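Local coordinates for protein alpha-galactosidase (Thermus thermophilus, PDB 6LCJ) that probably hydrolyses alpha-galactosides as a family GH36 glycosidase with a TIM-barrel domain, and assembles as a hexamer, at residues D79-E84 with G112-G117; E315-Y320 with V343-G348; R326-E329 with Y335-F338. All blocks are in the same frame, centred on the assembly; numbering follows the deposited sequence.

Contact 1 (D79-E84 with G112-G117)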
loop_
_atom_site.group_PDB
_atom_site.type_symbol
_atom_site.label_atom_id
_atom_site.label_comp_id
_atom_site.label_asym_id
_atom_site.label_seq_id
_atom_site.Cartn_x
_atom_site.Cartn_y
_atom_site.Cartn_z
ATOM N N ASP E 79 21.428 -19.361 -8.803
ATOM C CA ASP E 79 20.733 -19.899 -7.644
ATOM C C ASP E 79 19.647 -18.912 -7.222
ATOM O O ASP E 79 19.972 -17.777 -6.840
ATOM C CB ASP E 79 21.752 -20.122 -6.520
ATOM C CG ASP E 79 21.163 -20.765 -5.268
ATOM O OD1 ASP E 79 19.945 -20.637 -4.988
ATOM O OD2 ASP E 79 21.964 -21.383 -4.534
ATOM N N PRO E 80 18.361 -19.290 -7.276
ATOM C CA PRO E 80 17.295 -18.320 -6.952
ATOM C C PRO E 80 17.452 -17.658 -5.597
ATOM O O PRO E 80 17.105 -16.479 -5.457
ATOM C CB PRO E 80 16.021 -19.167 -7.027
ATOM C CG PRO E 80 16.364 -20.272 -7.977
ATOM C CD PRO E 80 17.817 -20.591 -7.706
ATOM N N PHE E 81 17.995 -18.362 -4.602
ATOM C CA PHE E 81 18.257 -17.731 -3.310
ATOM C C PHE E 81 19.185 -16.533 -3.465
ATOM O O PHE E 81 18.904 -15.445 -2.951
ATOM C CB PHE E 81 18.853 -18.748 -2.339
ATOM C CG PHE E 81 19.207 -18.165 -1.000
ATOM C CD1 PHE E 81 20.446 -17.563 -0.792
ATOM C CD2 PHE E 81 18.307 -18.219 0.057
ATOM C CE1 PHE E 81 20.780 -17.010 0.436
ATOM C CE2 PHE E 81 18.634 -17.679 1.291
ATOM C CZ PHE E 81 19.875 -17.068 1.477
ATOM N N LEU E 82 20.305 -16.718 -4.170
ATOM C CA LEU E 82 21.274 -15.644 -4.373
ATOM C C LEU E 82 20.661 -14.407 -5.015
ATOM O O LEU E 82 21.216 -13.315 -4.886
ATOM C CB LEU E 82 22.419 -16.138 -5.265
ATOM C CG LEU E 82 23.700 -16.727 -4.669
ATOM C CD1 LEU E 82 23.387 -17.696 -3.551
ATOM C CD2 LEU E 82 24.471 -17.416 -5.777
ATOM N N LEU E 83 19.546 -14.556 -5.727
ATOM C CA LEU E 83 18.948 -13.465 -6.476
ATOM C C LEU E 83 17.770 -12.818 -5.757
ATOM O O LEU E 83 17.349 -11.731 -6.154
ATOM C CB LEU E 83 18.492 -13.962 -7.856
ATOM C CG LEU E 83 19.584 -14.408 -8.825
ATOM C CD1 LEU E 83 18.986 -14.766 -10.163
ATOM C CD2 LEU E 83 20.655 -13.336 -8.980
ATOM N N GLU E 84 17.215 -13.458 -4.729
ATOM C CA GLU E 84 16.137 -12.863 -3.951
ATOM C C GLU E 84 16.633 -12.175 -2.687
ATOM O O GLU E 84 15.828 -11.556 -1.988
ATOM C CB GLU E 84 15.081 -13.920 -3.559
ATOM C CG GLU E 84 14.578 -14.824 -4.691
ATOM C CD GLU E 84 13.592 -14.143 -5.645
ATOM O OE1 GLU E 84 12.807 -13.278 -5.180
ATOM O OE2 GLU E 84 13.608 -14.471 -6.856
ATOM N N GLY E 112 26.545 -28.040 -1.788
ATOM C CA GLY E 112 25.380 -27.399 -1.206
ATOM C C GLY E 112 25.656 -26.224 -0.301
ATOM O O GLY E 112 24.849 -25.944 0.585
ATOM N N ALA E 113 26.767 -25.518 -0.502
ATOM C CA ALA E 113 27.155 -24.410 0.355
ATOM C C ALA E 113 26.978 -23.062 -0.344
ATOM O O ALA E 113 27.068 -22.949 -1.571
ATOM C CB ALA E 113 28.603 -24.567 0.815
ATOM N N ARG E 114 26.713 -22.036 0.462
ATOM C CA ARG E 114 26.708 -20.652 0.023
ATOM C C ARG E 114 27.597 -19.845 0.960
ATOM O O ARG E 114 27.873 -20.261 2.085
ATOM C CB ARG E 114 25.300 -20.081 0.006
ATOM C CG ARG E 114 24.349 -20.788 -0.936
ATOM C CD ARG E 114 23.022 -20.120 -0.832
ATOM N NE ARG E 114 21.963 -20.707 -1.637
ATOM C CZ ARG E 114 21.002 -21.491 -1.158
ATOM N NH1 ARG E 114 20.981 -21.834 0.130
ATOM N NH2 ARG E 114 20.070 -21.949 -1.976
ATOM N N VAL E 115 28.063 -18.689 0.491
ATOM C CA VAL E 115 28.982 -17.863 1.273
ATOM C C VAL E 115 28.518 -16.416 1.224
ATOM O O VAL E 115 28.355 -15.847 0.139
ATOM C CB VAL E 115 30.438 -17.980 0.792
ATOM C CG1 VAL E 115 31.312 -17.002 1.552
ATOM C CG2 VAL E 115 30.936 -19.401 0.988
ATOM N N LEU E 116 28.316 -15.826 2.404
ATOM C CA LEU E 116 27.875 -14.448 2.548
ATOM C C LEU E 116 29.084 -13.560 2.810
ATOM O O LEU E 116 29.949 -13.896 3.626
ATOM C CB LEU E 116 26.857 -14.330 3.678
ATOM C CG LEU E 116 26.447 -12.961 4.223
ATOM C CD1 LEU E 116 25.571 -12.218 3.245
ATOM C CD2 LEU E 116 25.695 -13.171 5.516
ATOM N N GLY E 117 29.164 -12.457 2.085
ATOM C CA GLY E 117 30.271 -11.548 2.255
ATOM C C GLY E 117 29.795 -10.193 2.718
ATOM O O GLY E 117 28.940 -9.587 2.069
#

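Contact 2 (E315-Y320 with V343-G348)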
loop_
_atom_site.group_PDB
_atom_site.type_symbol
_atom_site.label_atom_id
_atom_site.label_comp_id
_atom_site.label_asym_id
_atom_site.label_seq_id
_atom_site.Cartn_x
_atom_site.Cartn_y
_atom_site.Cartn_z
ATOM N N GLU E 315 20.362 -26.425 -2.396
ATOM C CA GLU E 315 19.648 -27.559 -1.817
ATOM C C GLU E 315 19.532 -28.735 -2.781
ATOM O O GLU E 315 19.346 -29.873 -2.331
ATOM C CB GLU E 315 18.249 -27.133 -1.375
ATOM C CG GLU E 315 18.223 -26.112 -0.267
ATOM C CD GLU E 315 18.509 -24.662 -0.730
ATOM O OE1 GLU E 315 18.643 -24.411 -1.961
ATOM O OE2 GLU E 315 18.604 -23.772 0.159
ATOM N N GLY E 316 19.622 -28.490 -4.087
ATOM C CA GLY E 316 19.494 -29.537 -5.074
ATOM C C GLY E 316 20.795 -30.127 -5.546
ATOM O O GLY E 316 20.788 -30.999 -6.420
ATOM N N GLU E 317 21.923 -29.696 -4.988
ATOM C CA GLU E 317 23.198 -30.137 -5.531
ATOM C C GLU E 317 23.433 -31.629 -5.286
ATOM O O GLU E 317 23.974 -32.319 -6.162
ATOM C CB GLU E 317 24.326 -29.276 -4.955
ATOM C CG GLU E 317 24.399 -27.894 -5.590
ATOM C CD GLU E 317 25.631 -27.090 -5.171
ATOM O OE1 GLU E 317 26.464 -27.611 -4.403
ATOM O OE2 GLU E 317 25.780 -25.941 -5.635
ATOM N N ALA E 318 23.021 -32.153 -4.120
ATOM C CA ALA E 318 23.157 -33.593 -3.855
ATOM C C ALA E 318 22.373 -34.443 -4.859
ATOM O O ALA E 318 22.896 -35.447 -5.356
ATOM C CB ALA E 318 22.724 -33.933 -2.425
ATOM N N ARG E 319 21.118 -34.075 -5.160
ATOM C CA ARG E 319 20.382 -34.763 -6.225
ATOM C C ARG E 319 21.102 -34.623 -7.558
ATOM O O ARG E 319 21.215 -35.589 -8.324
ATOM C CB ARG E 319 18.956 -34.207 -6.373
ATOM C CG ARG E 319 17.985 -34.590 -5.276
ATOM C CD ARG E 319 16.697 -33.751 -5.346
ATOM N NE ARG E 319 16.665 -32.969 -6.575
ATOM C CZ ARG E 319 16.270 -31.699 -6.637
ATOM N NH1 ARG E 319 15.851 -31.083 -5.525
ATOM N NH2 ARG E 319 16.306 -31.039 -7.809
ATOM N N TYR E 320 21.568 -33.407 -7.862
ATOM C CA TYR E 320 22.209 -33.144 -9.146
ATOM C C TYR E 320 23.439 -34.013 -9.335
ATOM O O TYR E 320 23.657 -34.569 -10.418
ATOM C CB TYR E 320 22.584 -31.661 -9.242
ATOM C CG TYR E 320 23.492 -31.302 -10.391
ATOM C CD1 TYR E 320 22.981 -31.085 -11.672
ATOM C CD2 TYR E 320 24.865 -31.172 -10.198
ATOM C CE1 TYR E 320 23.826 -30.744 -12.729
ATOM C CE2 TYR E 320 25.717 -30.832 -11.239
ATOM C CZ TYR E 320 25.198 -30.618 -12.496
ATOM O OH TYR E 320 26.052 -30.280 -13.522
ATOM N N VAL E 343 28.567 -24.879 -11.240
ATOM C CA VAL E 343 29.986 -24.930 -11.565
ATOM C C VAL E 343 30.716 -25.902 -10.643
ATOM O O VAL E 343 31.285 -26.901 -11.095
ATOM C CB VAL E 343 30.592 -23.517 -11.535
ATOM C CG1 VAL E 343 32.097 -23.591 -11.487
ATOM C CG2 VAL E 343 30.134 -22.741 -12.770
ATOM N N LEU E 344 30.681 -25.657 -9.333
ATOM C CA LEU E 344 31.525 -26.446 -8.441
ATOM C C LEU E 344 31.008 -27.874 -8.293
ATOM O O LEU E 344 31.799 -28.823 -8.267
ATOM C CB LEU E 344 31.635 -25.747 -7.088
ATOM C CG LEU E 344 32.318 -24.387 -7.269
ATOM C CD1 LEU E 344 32.354 -23.552 -5.994
ATOM C CD2 LEU E 344 33.726 -24.583 -7.821
ATOM N N ALA E 345 29.687 -28.059 -8.241
ATOM C CA ALA E 345 29.137 -29.404 -8.074
ATOM C C ALA E 345 29.353 -30.296 -9.301
ATOM O O ALA E 345 29.122 -31.508 -9.212
ATOM C CB ALA E 345 27.643 -29.317 -7.732
ATOM N N SER E 346 29.779 -29.727 -10.437
ATOM C CA SER E 346 30.052 -30.481 -11.653
ATOM C C SER E 346 31.463 -31.027 -11.697
ATOM O O SER E 346 31.744 -31.892 -12.529
ATOM C CB SER E 346 29.840 -29.609 -12.898
ATOM O OG SER E 346 28.461 -29.330 -13.124
ATOM N N LEU E 347 32.349 -30.538 -10.837
ATOM C CA LEU E 347 33.758 -30.896 -10.925
ATOM C C LEU E 347 33.953 -32.387 -10.662
ATOM O O LEU E 347 33.303 -32.975 -9.791
ATOM C CB LEU E 347 34.565 -30.067 -9.934
ATOM C CG LEU E 347 34.569 -28.553 -10.154
ATOM C CD1 LEU E 347 35.389 -27.818 -9.075
ATOM C CD2 LEU E 347 35.093 -28.239 -11.554
ATOM N N GLY E 348 34.854 -33.001 -11.431
ATOM C CA GLY E 348 35.080 -34.422 -11.363
ATOM C C GLY E 348 34.223 -35.245 -12.300
ATOM O O GLY E 348 34.577 -36.386 -12.591
HETATM O O HOH W 1 27.677 -25.696 -7.641
#

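Contact 3 (R326-E329 with Y335-F338)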
loop_
_atom_site.group_PDB
_atom_site.type_symbol
_atom_site.label_atom_id
_atom_site.label_comp_id
_atom_site.label_asym_id
_atom_site.label_seq_id
_atom_site.Cartn_x
_atom_site.Cartn_y
_atom_site.Cartn_z
ATOM N N ARG E 326 25.362 -40.741 -12.780
ATOM C CA ARG E 326 24.812 -41.806 -13.599
ATOM C C ARG E 326 25.017 -41.502 -15.076
ATOM O O ARG E 326 25.334 -42.397 -15.868
ATOM C CB ARG E 326 23.329 -42.004 -13.259
ATOM C CG ARG E 326 22.560 -42.911 -14.217
ATOM C CD ARG E 326 22.926 -44.420 -14.089
ATOM N NE ARG E 326 22.495 -45.174 -15.276
ATOM C CZ ARG E 326 23.319 -45.840 -16.086
ATOM N NH1 ARG E 326 24.625 -45.864 -15.836
ATOM N NH2 ARG E 326 22.839 -46.464 -17.155
ATOM N N LEU E 327 24.856 -40.240 -15.464
ATOM C CA LEU E 327 25.102 -39.866 -16.850
ATOM C C LEU E 327 26.589 -39.939 -17.173
ATOM O O LEU E 327 26.962 -40.199 -18.322
ATOM C CB LEU E 327 24.559 -38.463 -17.116
ATOM C CG LEU E 327 23.114 -38.311 -17.561
ATOM C CD1 LEU E 327 22.200 -38.943 -16.554
ATOM C CD2 LEU E 327 22.773 -36.837 -17.738
ATOM N N ARG E 328 27.445 -39.720 -16.174
ATOM C CA ARG E 328 28.876 -39.890 -16.376
ATOM C C ARG E 328 29.202 -41.337 -16.715
ATOM O O ARG E 328 29.956 -41.608 -17.653
ATOM C CB ARG E 328 29.650 -39.434 -15.136
ATOM C CG ARG E 328 31.162 -39.765 -15.158
ATOM C CD ARG E 328 31.987 -38.824 -16.056
ATOM N NE ARG E 328 31.988 -39.245 -17.458
ATOM C CZ ARG E 328 32.403 -38.495 -18.477
ATOM N NH1 ARG E 328 32.843 -37.262 -18.273
ATOM N NH2 ARG E 328 32.375 -38.976 -19.711
ATOM N N GLU E 329 28.621 -42.283 -15.965
ATOM C CA GLU E 329 28.874 -43.699 -16.206
ATOM C C GLU E 329 28.239 -44.161 -17.505
ATOM O O GLU E 329 28.826 -44.965 -18.235
ATOM C CB GLU E 329 28.359 -44.533 -15.039
ATOM C CG GLU E 329 29.266 -44.500 -13.828
ATOM C CD GLU E 329 30.538 -45.344 -14.010
ATOM O OE1 GLU E 329 30.730 -45.955 -15.087
ATOM O OE2 GLU E 329 31.357 -45.393 -13.069
ATOM N N TYR E 335 33.212 -37.583 -24.327
ATOM C CA TYR E 335 33.510 -36.246 -23.823
ATOM C C TYR E 335 32.203 -35.566 -23.436
ATOM O O TYR E 335 31.320 -35.384 -24.284
ATOM C CB TYR E 335 34.243 -35.406 -24.872
ATOM C CG TYR E 335 34.916 -34.175 -24.293
ATOM C CD1 TYR E 335 34.185 -33.018 -24.035
ATOM C CD2 TYR E 335 36.271 -34.173 -23.986
ATOM C CE1 TYR E 335 34.787 -31.896 -23.498
ATOM C CE2 TYR E 335 36.879 -33.058 -23.448
ATOM C CZ TYR E 335 36.131 -31.919 -23.206
ATOM O OH TYR E 335 36.723 -30.803 -22.670
ATOM N N LEU E 336 32.081 -35.173 -22.174
ATOM C CA LEU E 336 30.913 -34.428 -21.725
ATOM C C LEU E 336 31.317 -32.982 -21.460
ATOM O O LEU E 336 32.204 -32.712 -20.634
ATOM C CB LEU E 336 30.290 -35.063 -20.482
ATOM C CG LEU E 336 29.803 -36.487 -20.702
ATOM C CD1 LEU E 336 29.201 -37.025 -19.423
ATOM C CD2 LEU E 336 28.816 -36.545 -21.863
ATOM N N LEU E 337 30.695 -32.071 -22.198
ATOM C CA LEU E 337 30.813 -30.642 -21.975
ATOM C C LEU E 337 29.581 -30.202 -21.200
ATOM O O LEU E 337 28.458 -30.338 -21.700
ATOM C CB LEU E 337 30.909 -29.885 -23.299
ATOM C CG LEU E 337 30.879 -28.357 -23.143
ATOM C CD1 LEU E 337 32.173 -27.851 -22.517
ATOM C CD2 LEU E 337 30.632 -27.671 -24.468
ATOM N N PHE E 338 29.789 -29.700 -19.978
ATOM C CA PHE E 338 28.695 -29.236 -19.122
ATOM C C PHE E 338 28.420 -27.762 -19.385
ATOM O O PHE E 338 29.345 -26.940 -19.360
ATOM C CB PHE E 338 29.025 -29.431 -17.638
ATOM C CG PHE E 338 28.830 -30.850 -17.132
ATOM C CD1 PHE E 338 28.945 -31.943 -17.989
ATOM C CD2 PHE E 338 28.570 -31.089 -15.791
ATOM C CE1 PHE E 338 28.805 -33.235 -17.516
ATOM C CE2 PHE E 338 28.421 -32.386 -15.311
ATOM C CZ PHE E 338 28.539 -33.457 -16.175
#

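Contact 1 (D79-E84 with G112-G117)
The first turn of helix 80-84 stands beside strand 113-117 with the CA atoms of L82 and R114 8.6 Å apart, so side chains must bridge the gap. R114 does most of it: its chain is extended from CG to NE and carries the guanidinium to D79, which it grips side-on through NE and NH2. NE reaches D79 OD2 at 3.0 Å from above the carboxylate plane, while NH2 takes the syn lone pair of D79 OD1 at 3.3 Å, nearly straight at 166°. D79 is also the N-cap, its OD1 accepting from F81 N at 3.0 Å. Over one guanidinium face lies F81, the CG of its ring above the group's centre and the two planes 30° apart, while L82 CD1 touches R114 CD at 3.7 Å. An alanine in place of D79 would probably leave F81 N without its cap and the R114 guanidinium freer to turn. A second acid, E315, pairs with R114 NH2 from the loop ahead of helix 317-331. W89 of the adjoining strand 89-91 meets F81 edge-to-face and packs on L82 and R114, while strand 122-126 pairs with 113-117 on its other side.

Contact 2 (E315-Y320 with V343-G348)
Y320 and S346 supply the direct polar link between the start of helix 317-331 and the loop 343-348: the phenol OH donates to S346 OG at 2.6 Å. The serine oxygen lies near the plane of the ring, at its edge. With CG anti to the backbone N (chi1 168°), the ring of Y320 can reach across to S346. S346 OG in turn bonds to P342 O, so the buried phenol OH has a partner that is itself held.

A second polar link runs through water. One ordered molecule donates to E317 OE2 at 2.8 Å and accepts from A345 N at 3.2 Å, tying a helix carboxylate to a loop amide. The carboxylate has further partners: OE1 takes G112 N, its strongest, and OE2 takes W50 NE1, which should help fix its rotation.

The van der Waals packing centres on A345, whose CB touches both helix side chains. The carboxylate end of E317 lies against this methyl, with OE1 3.9 Å from A345 CB, and Y320 CD2 makes an apolar contact with the same CB, 4.2 Å away. The closest backbones here, E317 and A345, have CA atoms 6.5 Å apart, a spacing that suits so small a residue. F338 packs on both Y320 and S346.

In TIM-barrel terms, the first turn of the helix that follows strand 298-303 is braced against the loop leaving the next strand, 335-338, at the C-terminal end of the barrel strands.

Contact 3 (R326-E329 with Y335-F338)
L336 lies under the guanidinium of R328, its CD1 3.6 Å from CZ and over the centre of one face. The pair belongs to a beta-alpha-beta unit of the TIM barrel, in which helix 317-331 connects strand 298-303 to the parallel strand 335-338; here the last turns of the helix come down on the strand it leads into. R328 and L336 have the nearest CA atoms, 7.9 Å apart, and their two side chains run alongside in opposing senses. The arginine chain bends at chi2 (77°) and chi3 (-85°), laying the flat group over the leucine.

L336 points from the strand at the helix, its CG 3.7 Å from R328 NH2. The same CD1 also comes 4.0 Å from the backbone carbonyl O of L327, so one methyl touches both the arginine and the helix backbone. L327 also packs on A286 and A287 of helix 280-296, and L336 is packed further by A331, L301 and L303.

NH1 and NH2 of the buried arginine have partners, which probably offsets much of the cost of burial. NH2 bonds to A334 O, in the turn that leads into the strand, and NH1 to L349 O. NH1 also makes a salt bridge to D351, where the same carboxylate oxygen, OD2, accepts the backbone N of L336.

The three contacts form a chain from the N-terminal beta domain into the barrel. Contacts 1 and 2, with centres about 14 Å apart, are joined directly: R114 NH2 lies 2.8 Å from E315 OE1, a salt bridge, and G112 N lies 2.7 Å from E317 OE1, probably a hydrogen bond. Contacts 2 and 3 share helix 317-331, one at its start and the other near its end, with centres about 13 Å apart; F338 CD2 packs at 3.2 Å from S346 OG. Along the chain, both segments of contact 3 fall between those of contact 2. Contacts 1 and 3 do not touch, their nearest atoms being about 14 Å apart. Active sites of TIM barrels open at the end where contact 2 lies.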